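Cupin domain protein (Microcystis aeruginosa DIANCHI905, PDB 5ZBF) is an iron-containing cupin that binds 4-hydroxyphenylpyruvic acid and probably acts as an isomerase in the biosynthesis of the Choi moiety of aeruginosins. Local coordinates at residues A[52-57]-A[160-165]. Sequence-based numbering, arbitrary orientation. Where two conformers were deposited one is given.
Sequences MVLSGE and FILNGK
L54 meets F160 and L162 where the two cupin domains of this bicupin face each other. Each segment leaves a strand, 48-55 or 156-161, and enters a glycine-containing turn, and the two leucines sit at equivalent places in the related sequences MVLSGE and FILNGK. The backbones stay well apart, with L54 CA 8.5 Å from L162 CA, and no hydrogen bond joins them; only three apolar side chains bridge the gap, burying 104 Å² in all.

The denser part lies on the F160 side. This buried ring sits edge-to-face with F97 and also meets F29, while I204 touches both F160 and L54, and F97 and Y179 add further contacts to L54, so this leucine is wedged among residues from both halves of the chain. CG of F160 stands between its own backbone N and carbonyl carbon (chi1 65°), which sends the ring out toward the other domain. L54 comes from the opposite direction, and its CD1 reaches CE1 of the ring at 4.0 Å, approaching obliquely.

Toward the turns the contact thins out. L162 is partly exposed, and beyond it S55-G56 and N163-G164 diverge without touching. The chain bends at L54, where L54 and S55 both face I95 in a classic beta bulge; the N163 side-chain amide hydrogen-bonds the N202 backbone N, Q199 OE1 and the D200 carbonyl O. The L54 side chain lies about 14 Å from the bound 4-hydroxyphenylpyruvic acid, so this contact between the domains is away from the ligand pocket. The two leucine side chains slant across each other and touch through one methyl pair, L54 CD2 to L162 CD2 at 4.1 Å.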
ATOM      1  N   MET A  52       5.867   1.430   0.681  1.00 16.74           N
ATOM      2  CA  MET A  52       6.163   1.976   2.003  0.50 17.29           C
ATOM      3  C   MET A  52       6.682   0.869   2.887  1.00 17.04           C
ATOM      4  O   MET A  52       6.327  -0.298   2.712  1.00 19.61           O
ATOM      5  CB  MET A  52       4.912   2.522   2.679  0.50 19.84           C
ATOM      6  CG  MET A  52       4.142   3.567   1.913  0.50 20.47           C
ATOM      7  SD  MET A  52       2.830   4.186   2.989  0.50 23.40           S
ATOM      8  CE  MET A  52       3.779   4.700   4.423  0.50 24.71           C
ATOM      9  N   VAL A  53       7.528   1.251   3.830  1.00 16.72           N
ATOM     10  CA  VAL A  53       7.957   0.373   4.908  1.00 15.60           C
ATOM     11  C   VAL A  53       6.856   0.387   5.982  1.00 16.27           C
ATOM     12  O   VAL A  53       6.368   1.466   6.376  1.00 17.64           O
ATOM     13  CB  VAL A  53       9.264   0.885   5.531  1.00 16.90           C
ATOM     14  CG1 VAL A  53       9.662   0.064   6.750  1.00 17.83           C
ATOM     15  CG2 VAL A  53      10.362   0.931   4.472  1.00 18.89           C
ATOM     16  N   LEU A  54       6.479  -0.793   6.457  1.00 16.86           N
ATOM     17  CA  LEU A  54       5.528  -0.921   7.569  1.00 16.58           C
ATOM     18  C   LEU A  54       6.224  -1.137   8.907  1.00 18.82           C
ATOM     19  O   LEU A  54       5.775  -0.648   9.925  1.00 20.82           O
ATOM     20  CB  LEU A  54       4.548  -2.062   7.301  1.00 16.64           C
ATOM     21  CG  LEU A  54       3.691  -1.988   6.033  1.00 18.26           C
ATOM     22  CD1 LEU A  54       2.870  -3.258   5.867  1.00 19.41           C
ATOM     23  CD2 LEU A  54       2.775  -0.765   6.077  1.00 20.05           C
ATOM     24  N   SER A  55       7.317  -1.895   8.893  1.00 19.00           N
ATOM     25  CA  SER A  55       8.118  -2.147  10.072  1.00 19.61           C
ATOM     26  C   SER A  55       9.577  -2.240   9.639  1.00 19.89           C
ATOM     27  O   SER A  55       9.891  -2.930   8.673  1.00 20.90           O
ATOM     28  CB  SER A  55       7.677  -3.447  10.741  1.00 21.32           C
ATOM     29  OG  SER A  55       8.513  -3.764  11.828  1.00 23.28           O
ATOM     30  N   GLY A  56      10.451  -1.539  10.353  1.00 18.37           N
ATOM     31  CA  GLY A  56      11.878  -1.508  10.040  1.00 18.90           C
ATOM     32  C   GLY A  56      12.275  -0.226   9.336  1.00 22.03           C
ATOM     33  O   GLY A  56      11.732   0.832   9.623  1.00 21.83           O
ATOM     34  N   GLU A  57      13.243  -0.324   8.425  1.00 21.54           N
ATOM     35  CA  GLU A  57      13.774   0.822   7.704  1.00 20.91           C
ATOM     36  C   GLU A  57      14.328   0.292   6.390  1.00 20.23           C
ATOM     37  O   GLU A  57      14.619  -0.910   6.261  1.00 19.98           O
ATOM     38  CB  GLU A  57      14.867   1.523   8.517  1.00 24.89           C
ATOM     39  CG  GLU A  57      15.323   2.865   7.977  0.50 26.83           C
ATOM     40  CD  GLU A  57      16.495   3.454   8.750  0.50 29.10           C
ATOM     41  OE1 GLU A  57      16.817   2.968   9.856  0.50 29.71           O
ATOM     42  OE2 GLU A  57      17.105   4.412   8.240  0.50 34.22           O
ATOM     43  N   PHE A 160      -5.882  -2.257   3.416  1.00 16.78           N
ATOM     44  CA  PHE A 160      -5.561  -3.267   4.399  1.00 16.63           C
ATOM     45  C   PHE A 160      -5.383  -2.614   5.754  1.00 16.44           C
ATOM     46  O   PHE A 160      -5.247  -1.402   5.844  1.00 19.52           O
ATOM     47  CB  PHE A 160      -4.291  -4.043   3.980  1.00 19.45           C
ATOM     48  CG  PHE A 160      -3.031  -3.211   3.933  1.00 20.01           C
ATOM     49  CD1 PHE A 160      -2.125  -3.226   4.991  1.00 21.63           C
ATOM     50  CD2 PHE A 160      -2.720  -2.449   2.803  1.00 20.34           C
ATOM     51  CE1 PHE A 160      -0.958  -2.481   4.936  1.00 23.24           C
ATOM     52  CE2 PHE A 160      -1.571  -1.690   2.759  1.00 23.49           C
ATOM     53  CZ  PHE A 160      -0.680  -1.710   3.823  1.00 22.31           C
ATOM     54  N   ILE A 161      -5.336  -3.430   6.799  1.00 19.07           N
ATOM     55  CA  ILE A 161      -5.158  -2.911   8.151  1.00 20.19           C
ATOM     56  C   ILE A 161      -3.917  -3.494   8.805  1.00 20.82           C
ATOM     57  O   ILE A 161      -3.426  -4.542   8.389  1.00 21.18           O
ATOM     58  CB  ILE A 161      -6.406  -3.140   9.034  1.00 22.18           C
ATOM     59  CG1 ILE A 161      -6.615  -4.630   9.351  1.00 23.97           C
ATOM     60  CG2 ILE A 161      -7.624  -2.540   8.355  1.00 22.30           C
ATOM     61  CD1 ILE A 161      -7.761  -4.904  10.303  1.00 25.34           C
ATOM     62  N   LEU A 162      -3.420  -2.791   9.820  1.00 19.79           N
ATOM     63  CA  LEU A 162      -2.172  -3.140  10.498  1.00 22.90           C
ATOM     64  C   LEU A 162      -2.370  -3.879  11.809  1.00 24.77           C
ATOM     65  O   LEU A 162      -1.428  -4.469  12.327  1.00 25.72           O
ATOM     66  CB  LEU A 162      -1.394  -1.871  10.810  1.00 21.93           C
ATOM     67  CG  LEU A 162      -1.063  -0.986   9.619  1.00 24.99           C
ATOM     68  CD1 LEU A 162      -0.263   0.228  10.063  1.00 26.44           C
ATOM     69  CD2 LEU A 162      -0.322  -1.806   8.571  1.00 25.43           C
ATOM     70  N   ASN A 163      -3.582  -3.814  12.349  1.00 26.78           N
ATOM     71  CA  ASN A 163      -3.880  -4.370  13.665  1.00 27.21           C
ATOM     72  C   ASN A 163      -5.381  -4.574  13.790  1.00 27.24           C
ATOM     73  O   ASN A 163      -6.148  -3.927  13.084  1.00 25.91           O
ATOM     74  CB  ASN A 163      -3.403  -3.417  14.757  1.00 28.37           C
ATOM     75  CG  ASN A 163      -4.197  -2.121  14.789  1.00 26.43           C
ATOM     76  OD1 ASN A 163      -4.148  -1.314  13.854  1.00 26.71           O
ATOM     77  ND2 ASN A 163      -4.952  -1.927  15.863  1.00 28.56           N
ATOM     78  N   GLY A 164      -5.795  -5.451  14.702  1.00 27.52           N
ATOM     79  CA  GLY A 164      -7.209  -5.698  14.942  1.00 31.00           C
ATOM     80  C   GLY A 164      -7.909  -6.441  13.819  1.00 28.63           C
ATOM     81  O   GLY A 164      -7.274  -7.125  13.018  1.00 26.98           O
ATOM     82  N   LYS A 165      -9.230  -6.284  13.773  1.00 28.24           N
ATOM     83  CA  LYS A 165     -10.085  -6.959  12.805  1.00 27.98           C
ATOM     84  C   LYS A 165     -11.184  -6.011  12.339  1.00 29.21           C
ATOM     85  O   LYS A 165     -11.906  -5.448  13.162  1.00 29.65           O
ATOM     86  CB  LYS A 165     -10.721  -8.201  13.436  1.00 28.93           C
ATOM     87  CG  LYS A 165     -11.471  -9.070  12.439  1.00 34.64           C
TER